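Cytochrome P450 (Rhodococcus erythropolis, PDB 3WEC) uses heme to activate oxygen and N-hydroxylate the quinoline ring of aurachin alkaloids, the step that confers antibiotic activity on them. Local coordinates at residues I391-K394 with L399-P402; S259-N264 with S369-F374; L165-P168 with R174-E177; R212-S217 with G223-L228. All coordinates share one frame; numbering follows the deposited sequence.

Contact 1 (I391-K394 with L399-P402)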
loop_
_atom_site.group_PDB
_atom_site.type_symbol
_atom_site.label_atom_id
_atom_site.label_comp_id
_atom_site.label_asym_id
_atom_site.label_seq_id
_atom_site.Cartn_x
_atom_site.Cartn_y
_atom_site.Cartn_z
ATOM N N ILE A 391 -18.386 10.415 0.948
ATOM C CA ILE A 391 -17.305 9.958 0.115
ATOM C C ILE A 391 -17.569 8.570 -0.473
ATOM O O ILE A 391 -17.945 7.636 0.246
ATOM C CB ILE A 391 -15.977 9.994 0.895
ATOM C CG1 ILE A 391 -15.656 11.444 1.265
ATOM C CG2 ILE A 391 -14.859 9.420 0.049
ATOM C CD1 ILE A 391 -15.030 11.570 2.612
ATOM N N ASN A 392 -17.365 8.466 -1.788
ATOM C CA ASN A 392 -17.341 7.208 -2.514
ATOM C C ASN A 392 -15.934 6.607 -2.503
ATOM O O ASN A 392 -14.979 7.241 -2.939
ATOM C CB ASN A 392 -17.803 7.446 -3.957
ATOM C CG ASN A 392 -19.266 7.859 -4.033
ATOM O OD1 ASN A 392 -20.137 7.202 -3.446
ATOM N ND2 ASN A 392 -19.546 8.941 -4.760
ATOM N N TYR A 393 -15.838 5.381 -2.000
ATOM C CA TYR A 393 -14.599 4.650 -1.887
ATOM C C TYR A 393 -14.381 3.679 -3.043
ATOM O O TYR A 393 -15.332 3.142 -3.580
ATOM C CB TYR A 393 -14.566 3.914 -0.548
ATOM C CG TYR A 393 -14.356 4.865 0.577
ATOM C CD1 TYR A 393 -13.064 5.170 1.002
ATOM C CD2 TYR A 393 -15.430 5.480 1.225
ATOM C CE1 TYR A 393 -12.849 6.068 2.035
ATOM C CE2 TYR A 393 -15.216 6.377 2.270
ATOM C CZ TYR A 393 -13.912 6.670 2.662
ATOM O OH TYR A 393 -13.630 7.551 3.689
ATOM N N LYS A 394 -13.117 3.493 -3.429
ATOM C CA LYS A 394 -12.724 2.524 -4.453
ATOM C C LYS A 394 -13.202 1.109 -4.079
ATOM O O LYS A 394 -13.335 0.781 -2.898
ATOM C CB LYS A 394 -11.207 2.560 -4.691
ATOM C CG LYS A 394 -10.766 3.582 -5.742
ATOM C CD LYS A 394 -9.255 3.827 -5.803
ATOM C CE LYS A 394 -8.931 4.368 -7.210
ATOM N NZ LYS A 394 -7.632 5.100 -7.364
ATOM N N LEU A 399 -7.776 -2.792 0.284
ATOM C CA LEU A 399 -7.319 -1.372 0.234
ATOM C C LEU A 399 -8.478 -0.425 0.459
ATOM O O LEU A 399 -9.621 -0.770 0.180
ATOM C CB LEU A 399 -6.655 -1.070 -1.105
ATOM C CG LEU A 399 -5.142 -1.231 -1.358
ATOM C CD1 LEU A 399 -4.386 -2.075 -0.361
ATOM C CD2 LEU A 399 -4.889 -1.661 -2.811
ATOM N N ARG A 400 -8.197 0.744 1.011
ATOM C CA ARG A 400 -9.240 1.727 1.250
ATOM C C ARG A 400 -8.775 3.140 0.961
ATOM O O ARG A 400 -7.724 3.611 1.449
ATOM C CB ARG A 400 -9.777 1.622 2.669
ATOM C CG ARG A 400 -11.025 2.467 2.909
ATOM C CD ARG A 400 -11.650 2.167 4.259
ATOM N NE ARG A 400 -12.818 2.984 4.503
ATOM C CZ ARG A 400 -12.806 4.135 5.154
ATOM N NH1 ARG A 400 -13.934 4.812 5.350
ATOM N NH2 ARG A 400 -11.671 4.599 5.624
ATOM N N GLY A 401 -9.558 3.792 0.105
ATOM C CA GLY A 401 -9.312 5.180 -0.248
ATOM C C GLY A 401 -10.411 5.613 -1.192
ATOM O O GLY A 401 -11.083 4.773 -1.771
ATOM N N PRO A 402 -10.585 6.929 -1.358
ATOM C CA PRO A 402 -11.659 7.484 -2.191
ATOM C C PRO A 402 -11.440 7.297 -3.713
ATOM O O PRO A 402 -10.302 7.342 -4.214
ATOM C CB PRO A 402 -11.634 8.969 -1.807
ATOM C CG PRO A 402 -10.198 9.210 -1.395
ATOM C CD PRO A 402 -9.880 7.988 -0.605
HETATM O O HOH W 1 -11.043 1.662 -1.818
#

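Contact 2 (S259-N264 with S369-F374)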
loop_
_atom_site.group_PDB
_atom_site.type_symbol
_atom_site.label_atom_id
_atom_site.label_comp_id
_atom_site.label_asym_id
_atom_site.label_seq_id
_atom_site.Cartn_x
_atom_site.Cartn_y
_atom_site.Cartn_z
ATOM N N SER A 259 -1.428 7.037 -3.132
ATOM C CA SER A 259 -2.551 7.894 -3.541
ATOM C C SER A 259 -3.715 7.771 -2.568
ATOM O O SER A 259 -4.342 8.770 -2.276
ATOM C CB SER A 259 -2.988 7.692 -4.971
ATOM O OG SER A 259 -3.551 6.412 -5.160
ATOM N N ASN A 260 -4.016 6.567 -2.076
ATOM C CA ASN A 260 -5.123 6.403 -1.132
ATOM C C ASN A 260 -4.871 7.258 0.097
ATOM O O ASN A 260 -5.774 7.857 0.614
ATOM C CB ASN A 260 -5.284 4.923 -0.715
ATOM C CG ASN A 260 -6.146 4.136 -1.676
ATOM O OD1 ASN A 260 -6.711 4.688 -2.633
ATOM N ND2 ASN A 260 -6.294 2.843 -1.406
ATOM N N THR A 261 -3.636 7.270 0.572
ATOM C CA THR A 261 -3.268 8.032 1.742
ATOM C C THR A 261 -3.348 9.545 1.574
ATOM O O THR A 261 -3.657 10.228 2.517
ATOM C CB THR A 261 -1.849 7.666 2.242
ATOM O OG1 THR A 261 -1.791 6.254 2.456
ATOM C CG2 THR A 261 -1.574 8.379 3.546
ATOM N N ILE A 262 -3.012 10.071 0.396
ATOM C CA ILE A 262 -3.201 11.467 0.099
ATOM C C ILE A 262 -4.706 11.796 0.198
ATOM O O ILE A 262 -5.086 12.822 0.790
ATOM C CB ILE A 262 -2.772 11.787 -1.370
ATOM C CG1 ILE A 262 -1.342 11.377 -1.627
ATOM C CG2 ILE A 262 -3.061 13.254 -1.734
ATOM C CD1 ILE A 262 -0.390 12.526 -1.790
ATOM N N GLY A 263 -5.554 10.936 -0.401
ATOM C CA GLY A 263 -7.014 11.157 -0.343
ATOM C C GLY A 263 -7.585 11.115 1.070
ATOM O O GLY A 263 -8.291 12.028 1.485
ATOM N N ASN A 264 -7.241 10.055 1.796
ATOM C CA ASN A 264 -7.583 9.878 3.205
ATOM C C ASN A 264 -7.035 10.999 4.102
ATOM O O ASN A 264 -7.694 11.389 5.031
ATOM C CB ASN A 264 -7.045 8.519 3.686
ATOM C CG ASN A 264 -7.856 7.352 3.170
ATOM O OD1 ASN A 264 -8.996 7.502 2.637
ATOM N ND2 ASN A 264 -7.304 6.171 3.335
ATOM N N SER A 369 8.579 10.240 3.322
ATOM C CA SER A 369 9.112 11.447 2.693
ATOM C C SER A 369 8.076 12.124 1.808
ATOM O O SER A 369 7.831 13.334 1.963
ATOM C CB SER A 369 10.337 11.157 1.849
ATOM O OG SER A 369 10.709 12.352 1.165
ATOM N N MET A 370 7.484 11.356 0.887
ATOM C CA MET A 370 6.438 11.889 -0.003
ATOM C C MET A 370 5.307 12.557 0.787
ATOM O O MET A 370 4.867 13.653 0.442
ATOM C CB MET A 370 5.793 10.782 -0.887
ATOM C CG MET A 370 6.625 10.399 -2.118
ATOM S SD MET A 370 5.800 9.250 -3.226
ATOM C CE MET A 370 5.818 7.755 -2.231
ATOM N N LEU A 371 4.836 11.854 1.812
ATOM C CA LEU A 371 3.661 12.226 2.547
ATOM C C LEU A 371 3.958 13.453 3.391
ATOM O O LEU A 371 3.110 14.329 3.494
ATOM C CB LEU A 371 3.168 11.036 3.406
ATOM C CG LEU A 371 2.435 9.931 2.615
ATOM C CD1 LEU A 371 2.177 8.705 3.484
ATOM C CD2 LEU A 371 1.143 10.425 1.996
ATOM N N GLN A 372 5.172 13.513 3.949
ATOM C CA GLN A 372 5.664 14.660 4.751
ATOM C C GLN A 372 5.857 15.921 3.973
ATOM O O GLN A 372 5.463 16.992 4.458
ATOM C CB GLN A 372 6.985 14.339 5.431
ATOM C CG GLN A 372 6.805 13.278 6.496
ATOM C CD GLN A 372 8.107 12.747 6.997
ATOM O OE1 GLN A 372 9.175 13.189 6.563
ATOM N NE2 GLN A 372 8.037 11.805 7.929
ATOM N N HIS A 373 6.484 15.820 2.800
ATOM C CA HIS A 373 6.608 16.981 1.907
ATOM C C HIS A 373 5.258 17.427 1.434
ATOM O O HIS A 373 5.047 18.622 1.201
ATOM C CB HIS A 373 7.427 16.660 0.664
ATOM C CG HIS A 373 8.891 16.596 0.898
ATOM N ND1 HIS A 373 9.622 17.681 1.160
ATOM C CD2 HIS A 373 9.767 15.522 0.854
ATOM C CE1 HIS A 373 10.911 17.326 1.305
ATOM N NE2 HIS A 373 10.993 15.995 1.116
ATOM N N PHE A 374 4.354 16.468 1.226
ATOM C CA PHE A 374 3.027 16.836 0.744
ATOM C C PHE A 374 2.276 17.632 1.801
ATOM O O PHE A 374 1.677 18.652 1.474
ATOM C CB PHE A 374 2.200 15.627 0.341
ATOM C CG PHE A 374 0.808 15.979 -0.136
ATOM C CD1 PHE A 374 0.578 16.270 -1.465
ATOM C CD2 PHE A 374 -0.267 15.990 0.744
ATOM C CE1 PHE A 374 -0.695 16.585 -1.918
ATOM C CE2 PHE A 374 -1.539 16.279 0.288
ATOM C CZ PHE A 374 -1.751 16.608 -1.031
#

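Contact 3 (L165-P168 with R174-E177)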
loop_
_atom_site.group_PDB
_atom_site.type_symbol
_atom_site.label_atom_id
_atom_site.label_comp_id
_atom_site.label_asym_id
_atom_site.label_seq_id
_atom_site.Cartn_x
_atom_site.Cartn_y
_atom_site.Cartn_z
ATOM N N LEU A 165 13.094 5.330 -10.554
ATOM C CA LEU A 165 13.426 4.230 -11.482
ATOM C C LEU A 165 14.411 4.596 -12.628
ATOM O O LEU A 165 15.070 3.722 -13.197
ATOM C CB LEU A 165 12.156 3.679 -12.101
ATOM C CG LEU A 165 11.191 2.809 -11.297
ATOM C CD1 LEU A 165 9.750 2.990 -11.801
ATOM C CD2 LEU A 165 11.588 1.366 -11.448
ATOM N N GLY A 166 14.470 5.885 -12.977
ATOM C CA GLY A 166 15.365 6.356 -14.026
ATOM C C GLY A 166 14.698 6.099 -15.354
ATOM O O GLY A 166 15.349 5.666 -16.312
ATOM N N ILE A 167 13.378 6.327 -15.408
ATOM C CA ILE A 167 12.661 6.230 -16.690
ATOM C C ILE A 167 13.078 7.423 -17.582
ATOM O O ILE A 167 12.965 8.582 -17.175
ATOM C CB ILE A 167 11.133 6.172 -16.504
ATOM C CG1 ILE A 167 10.710 5.023 -15.563
ATOM C CG2 ILE A 167 10.414 6.098 -17.839
ATOM C CD1 ILE A 167 11.023 3.607 -16.032
ATOM N N PRO A 168 13.580 7.128 -18.790
ATOM C CA PRO A 168 14.061 8.142 -19.746
ATOM C C PRO A 168 12.915 9.062 -20.141
ATOM O O PRO A 168 11.757 8.625 -20.162
ATOM C CB PRO A 168 14.511 7.316 -20.959
ATOM C CG PRO A 168 14.694 5.914 -20.450
ATOM C CD PRO A 168 13.755 5.748 -19.290
ATOM N N ARG A 174 4.596 6.565 -21.480
ATOM C CA ARG A 174 4.349 5.107 -21.496
ATOM C C ARG A 174 4.279 4.549 -20.060
ATOM O O ARG A 174 3.387 3.773 -19.710
ATOM C CB ARG A 174 5.391 4.357 -22.372
ATOM C CG ARG A 174 4.971 4.124 -23.836
ATOM C CD ARG A 174 6.116 3.983 -24.850
ATOM N NE ARG A 174 6.544 2.592 -25.057
ATOM C CZ ARG A 174 7.812 2.148 -25.007
ATOM N NH1 ARG A 174 8.840 2.971 -24.782
ATOM N NH2 ARG A 174 8.057 0.856 -25.172
ATOM N N PHE A 175 5.235 4.951 -19.234
ATOM C CA PHE A 175 5.249 4.572 -17.848
ATOM C C PHE A 175 4.001 5.005 -17.064
ATOM O O PHE A 175 3.462 4.232 -16.254
ATOM C CB PHE A 175 6.502 5.121 -17.176
ATOM C CG PHE A 175 6.549 4.853 -15.733
ATOM C CD1 PHE A 175 7.048 3.635 -15.256
ATOM C CD2 PHE A 175 6.030 5.784 -14.819
ATOM C CE1 PHE A 175 7.064 3.364 -13.885
ATOM C CE2 PHE A 175 6.048 5.507 -13.458
ATOM C CZ PHE A 175 6.547 4.298 -12.997
ATOM N N SER A 176 3.571 6.240 -17.272
ATOM C CA SER A 176 2.408 6.763 -16.596
ATOM C C SER A 176 1.145 6.019 -17.049
ATOM O O SER A 176 0.259 5.762 -16.249
ATOM C CB SER A 176 2.289 8.267 -16.864
ATOM O OG SER A 176 1.044 8.734 -16.423
ATOM N N GLU A 177 1.052 5.657 -18.322
ATOM C CA GLU A 177 -0.082 4.820 -18.759
ATOM C C GLU A 177 -0.074 3.407 -18.147
ATOM O O GLU A 177 -1.044 2.983 -17.486
ATOM C CB GLU A 177 -0.144 4.720 -20.272
ATOM C CG GLU A 177 -1.001 5.818 -20.916
ATOM C CD GLU A 177 -0.996 5.691 -22.418
ATOM O OE1 GLU A 177 -0.126 4.929 -22.946
ATOM O OE2 GLU A 177 -1.846 6.353 -23.077
#

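Contact 4 (R212-S217 with G223-L228)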
loop_
_atom_site.group_PDB
_atom_site.type_symbol
_atom_site.label_atom_id
_atom_site.label_comp_id
_atom_site.label_asym_id
_atom_site.label_seq_id
_atom_site.Cartn_x
_atom_site.Cartn_y
_atom_site.Cartn_z
ATOM N N ARG A 212 12.831 -5.333 -18.670
ATOM C CA ARG A 212 13.962 -6.176 -19.142
ATOM C C ARG A 212 14.927 -5.399 -20.042
ATOM O O ARG A 212 16.110 -5.240 -19.736
ATOM C CB ARG A 212 13.480 -7.379 -19.955
ATOM C CG ARG A 212 12.614 -8.365 -19.212
ATOM C CD ARG A 212 12.584 -9.649 -20.032
ATOM N NE ARG A 212 11.725 -10.663 -19.419
ATOM C CZ ARG A 212 10.478 -10.955 -19.800
ATOM N NH1 ARG A 212 9.826 -11.911 -19.149
ATOM N NH2 ARG A 212 9.867 -10.306 -20.805
ATOM N N THR A 213 14.366 -4.920 -21.144
ATOM C CA THR A 213 15.058 -4.229 -22.212
ATOM C C THR A 213 15.801 -2.984 -21.715
ATOM O O THR A 213 16.930 -2.743 -22.134
ATOM C CB THR A 213 14.026 -3.851 -23.301
ATOM O OG1 THR A 213 13.358 -5.044 -23.742
ATOM C CG2 THR A 213 14.689 -3.152 -24.496
ATOM N N LEU A 214 15.169 -2.195 -20.841
ATOM C CA LEU A 214 15.847 -1.040 -20.237
ATOM C C LEU A 214 17.079 -1.446 -19.388
ATOM O O LEU A 214 18.126 -0.778 -19.435
ATOM C CB LEU A 214 14.874 -0.195 -19.410
ATOM C CG LEU A 214 15.463 1.067 -18.765
ATOM C CD1 LEU A 214 16.030 2.051 -19.796
ATOM C CD2 LEU A 214 14.443 1.747 -17.872
ATOM N N ALA A 215 16.947 -2.550 -18.644
ATOM C CA ALA A 215 18.027 -3.108 -17.814
ATOM C C ALA A 215 19.219 -3.672 -18.584
ATOM O O ALA A 215 20.361 -3.562 -18.118
ATOM C CB ALA A 215 17.480 -4.190 -16.915
ATOM N N THR A 216 18.964 -4.321 -19.721
ATOM C CA THR A 216 20.045 -5.012 -20.459
ATOM C C THR A 216 20.748 -4.035 -21.389
ATOM O O THR A 216 21.723 -4.369 -22.051
ATOM C CB THR A 216 19.520 -6.155 -21.353
ATOM O OG1 THR A 216 18.902 -5.589 -22.522
ATOM C CG2 THR A 216 18.526 -7.047 -20.598
ATOM N N SER A 217 20.222 -2.827 -21.429
ATOM C CA SER A 217 20.528 -1.895 -22.486
ATOM C C SER A 217 21.191 -0.710 -21.856
ATOM O O SER A 217 20.634 0.400 -21.812
ATOM C CB SER A 217 19.243 -1.510 -23.209
ATOM O OG SER A 217 18.742 -2.652 -23.889
ATOM N N GLY A 223 19.462 5.745 -11.501
ATOM C CA GLY A 223 18.223 5.331 -10.815
ATOM C C GLY A 223 18.129 3.832 -10.599
ATOM O O GLY A 223 19.134 3.131 -10.661
ATOM N N LEU A 224 16.904 3.346 -10.406
ATOM C CA LEU A 224 16.669 2.054 -9.765
ATOM C C LEU A 224 16.910 0.903 -10.691
ATOM O O LEU A 224 17.582 -0.040 -10.305
ATOM C CB LEU A 224 15.251 1.950 -9.142
ATOM C CG LEU A 224 15.106 0.697 -8.261
ATOM C CD1 LEU A 224 16.054 0.783 -7.071
ATOM C CD2 LEU A 224 13.673 0.454 -7.815
ATOM N N VAL A 225 16.373 0.989 -11.916
ATOM C CA VAL A 225 16.609 -0.031 -12.937
ATOM C C VAL A 225 18.080 -0.279 -13.076
ATOM O O VAL A 225 18.517 -1.425 -13.080
ATOM C CB VAL A 225 16.059 0.342 -14.329
ATOM C CG1 VAL A 225 16.230 -0.837 -15.263
ATOM C CG2 VAL A 225 14.601 0.707 -14.237
ATOM N N ARG A 226 18.856 0.791 -13.190
ATOM C CA ARG A 226 20.275 0.606 -13.424
ATOM C C ARG A 226 20.903 -0.012 -12.167
ATOM O O ARG A 226 21.634 -0.969 -12.263
ATOM C CB ARG A 226 20.974 1.918 -13.833
ATOM C CG ARG A 226 22.376 1.710 -14.404
ATOM C CD ARG A 226 23.255 2.937 -14.202
ATOM N NE ARG A 226 23.291 3.798 -15.383
ATOM C CZ ARG A 226 23.571 5.103 -15.355
ATOM N NH1 ARG A 226 23.819 5.699 -14.196
ATOM N NH2 ARG A 226 23.594 5.825 -16.479
ATOM N N ARG A 227 20.582 0.509 -10.989
ATOM C CA ARG A 227 21.212 0.014 -9.762
ATOM C C ARG A 227 20.864 -1.440 -9.435
ATOM O O ARG A 227 21.686 -2.112 -8.830
ATOM C CB ARG A 227 20.900 0.914 -8.580
ATOM C CG ARG A 227 21.328 2.329 -8.811
ATOM C CD ARG A 227 22.190 2.844 -7.693
ATOM N NE ARG A 227 21.735 4.168 -7.278
ATOM C CZ ARG A 227 21.916 5.300 -7.958
ATOM N NH1 ARG A 227 21.436 6.429 -7.461
ATOM N NH2 ARG A 227 22.581 5.318 -9.123
ATOM N N LEU A 228 19.669 -1.889 -9.837
ATOM C CA LEU A 228 19.227 -3.283 -9.706
ATOM C C LEU A 228 20.114 -4.225 -10.525
ATOM O O LEU A 228 20.402 -5.349 -10.106
ATOM C CB LEU A 228 17.751 -3.445 -10.136
ATOM C CG LEU A 228 16.692 -3.002 -9.100
ATOM C CD1 LEU A 228 15.281 -3.078 -9.645
ATOM C CD2 LEU A 228 16.766 -3.778 -7.793
#

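Contact 1 (I391-K394 with L399-P402)
A single backbone bridge between Y393 and P402, reinforced by a stacked Y393–R400 pair, joins the two limbs of the loop that links strands 384-387 and 407-410. K394 N donates to G401 O at 2.9 Å in a nearly straight bond (164° at the hydrogen), and N392 makes a backbone hydrogen bond with E403 on the far side of the bridge. The limbs spread apart beyond K394, where a water gives a proton to K394 O at 2.7 Å and accepts one from G401 N. With R400 CG anti to the backbone N (chi1 -171°) and the chain extended to NE, the guanidinium lies over one face of the Y393 ring. The planes are 20° apart and the group centres 4.1 Å, an off-centre cation-pi contact. I391 CG2 meets the opposite face near its rim and packs against P402 CB at 3.7 Å. R400 also has a salt bridge to E297 and a hydrogen bond from NE to K23 O. L399, just before R400, touches the bound aurachin intermediate, consistent with the C-terminal substrate-recognition turn of P450s. The stacked ring and the E297 carboxylate would probably offset the positive charge and restrict the guanidinium's rotation.

Contact 2 (S259-N264 with S369-F374)
The F374 ring takes I262 CD1 squarely on one face, a CH-pi contact with the methyl 4.0 Å from the ring centroid and 13° off its normal. The second branch of the same isoleucine, CG2, reaches the far end of the ring, 3.7 Å from F374 CZ, so the two methyls of I262 span the phenyl from CG to CZ. With chi1 at 179° the phenyl of F374 stands trans to N and swings out toward helix 240-271.

One turn back from F374, the fork of L371 closes on T261: L371 CD2 lies 3.7 Å from T261 CG2, and CD1 touches the same methyl, the two side chains meeting at about a right angle. T261 meets L371 with its methyl, while its OG1 hydrogen-bonds T257 O within its own helix. No hydrogen bond crosses the interface; four buried side chains do all the work.

The axes of segments 259-264 and 369-374 approach to 10.9 Å at a crossing angle of -29°. F156 of helix 155-165 packs on both I262 and F374, and V139 of helix 128-141 adds to the phenylalanine, while V290 and L294 of helix 286-296 back L371 and T261. Helices 128-141, 155-165, 240-271 and 364-381 match the conserved four-helix bundle of the P450 core, beside the heme.

Contact 3 (L165-P168 with R174-E177)
Between L165 and I167, the two residues that touch F175, the chain leaves helix 155-165 through G166, whose positive phi (82°, with psi 40°) and two bonds back into the last turn make a Schellman motif. On either side of this glycine, L165 and I167 both meet one target, the phenyl group of F175 in the following helix.

A trans first torsion (chi1 176°) carries the F175 ring away from its own helix and into the angle between the two aliphatic chains. L165 reaches the outer part of the ring with one branch: L165 CD1 is 3.4 Å from F175 CE1 and 3.7 Å from F175 CZ. I167 works nearer the root, with I167 CG1 3.9 Å from F175 CD1 and its CG2 methyl 4.1 Å from F175 CB. Both aliphatic side chains run at about a right angle to that of F175. One bears on the outer end of the ring, the other on its base. The contact is wholly apolar and buried.

Other helices close the cluster. V158 and S162 of helix 155-165 touch F175, C247 and T251 of helix 240-271 lie against L165, and Y210 and F211 of helix 194-216 meet I167. A probable backbone hydrogen bond also ties L165 O to V225 N.

In the P450 fold these elements match the connection between the E and F helices: a Schellman-terminated first helix, a short link, and an aromatic residue from the first turn of the next helix packed back over the junction.

Contact 4 (R212-S217 with G223-L228)
L214 CG and V225 CG1 both lie trans to N (chi1 -178° and -174°), and these torsions bring the two side chains into contact across the turn between helices 194-216 and 224-230. The leucine contributes mainly one methyl: L214 CD2 sits 3.8 Å from V225 CG2 and 4.1 Å from V225 CG1, the two side chains crossing at about a right angle. V225 CG1 also rests on A215, 3.9 Å from its CB and equally near its backbone N and CA. With only a methyl on the alanine, the backbones can draw close, the CA atoms of A215 and V225 being 5.9 Å apart. No hydrogen bond joins the two segments, and V225 is the one buried residue among the three that touch.

The second helix starts cleanly. G223 occupies the N-cap with a phi of 142°, in a backbone region that a residue with a CB could hardly enter, and its carbonyl O accepts from R227 N at 3.0 Å. R226 and R227 both form salt bridges to E222, just before this start.

R212 at the other side pairs with D241 in a salt bridge, and L228 packs on T246 and C247, so both segments lean on helix 240-271. The pair corresponds to the G–H junction of P450s: two consecutive helices joined by a short loop, with a valine seated against a leucine and an alanine, at the periphery of the helical domain.

How the contacts relate
Along the chain the contacts close in the order 3, 4, 2, 1, none nested within another. Contacts 3 and 4 are neighbours, their centres 12 Å apart, joined by the probable L165–V225 backbone hydrogen bond and by P168 packing on L214. Contacts 1 and 2, 15 Å between centres, meet where R400 O probably accepts a hydrogen bond from N264 ND2. The two pairs lie well apart, with contacts 1 and 4 about 34 Å between centres and on opposite sides of the chain's centre. Helix 240-271 links them: it supplies one side of contact 2 and packs against the other three. This long helix therefore ties the outer helical corners to the heme-side bundle and the substrate-contacting C-terminal loop.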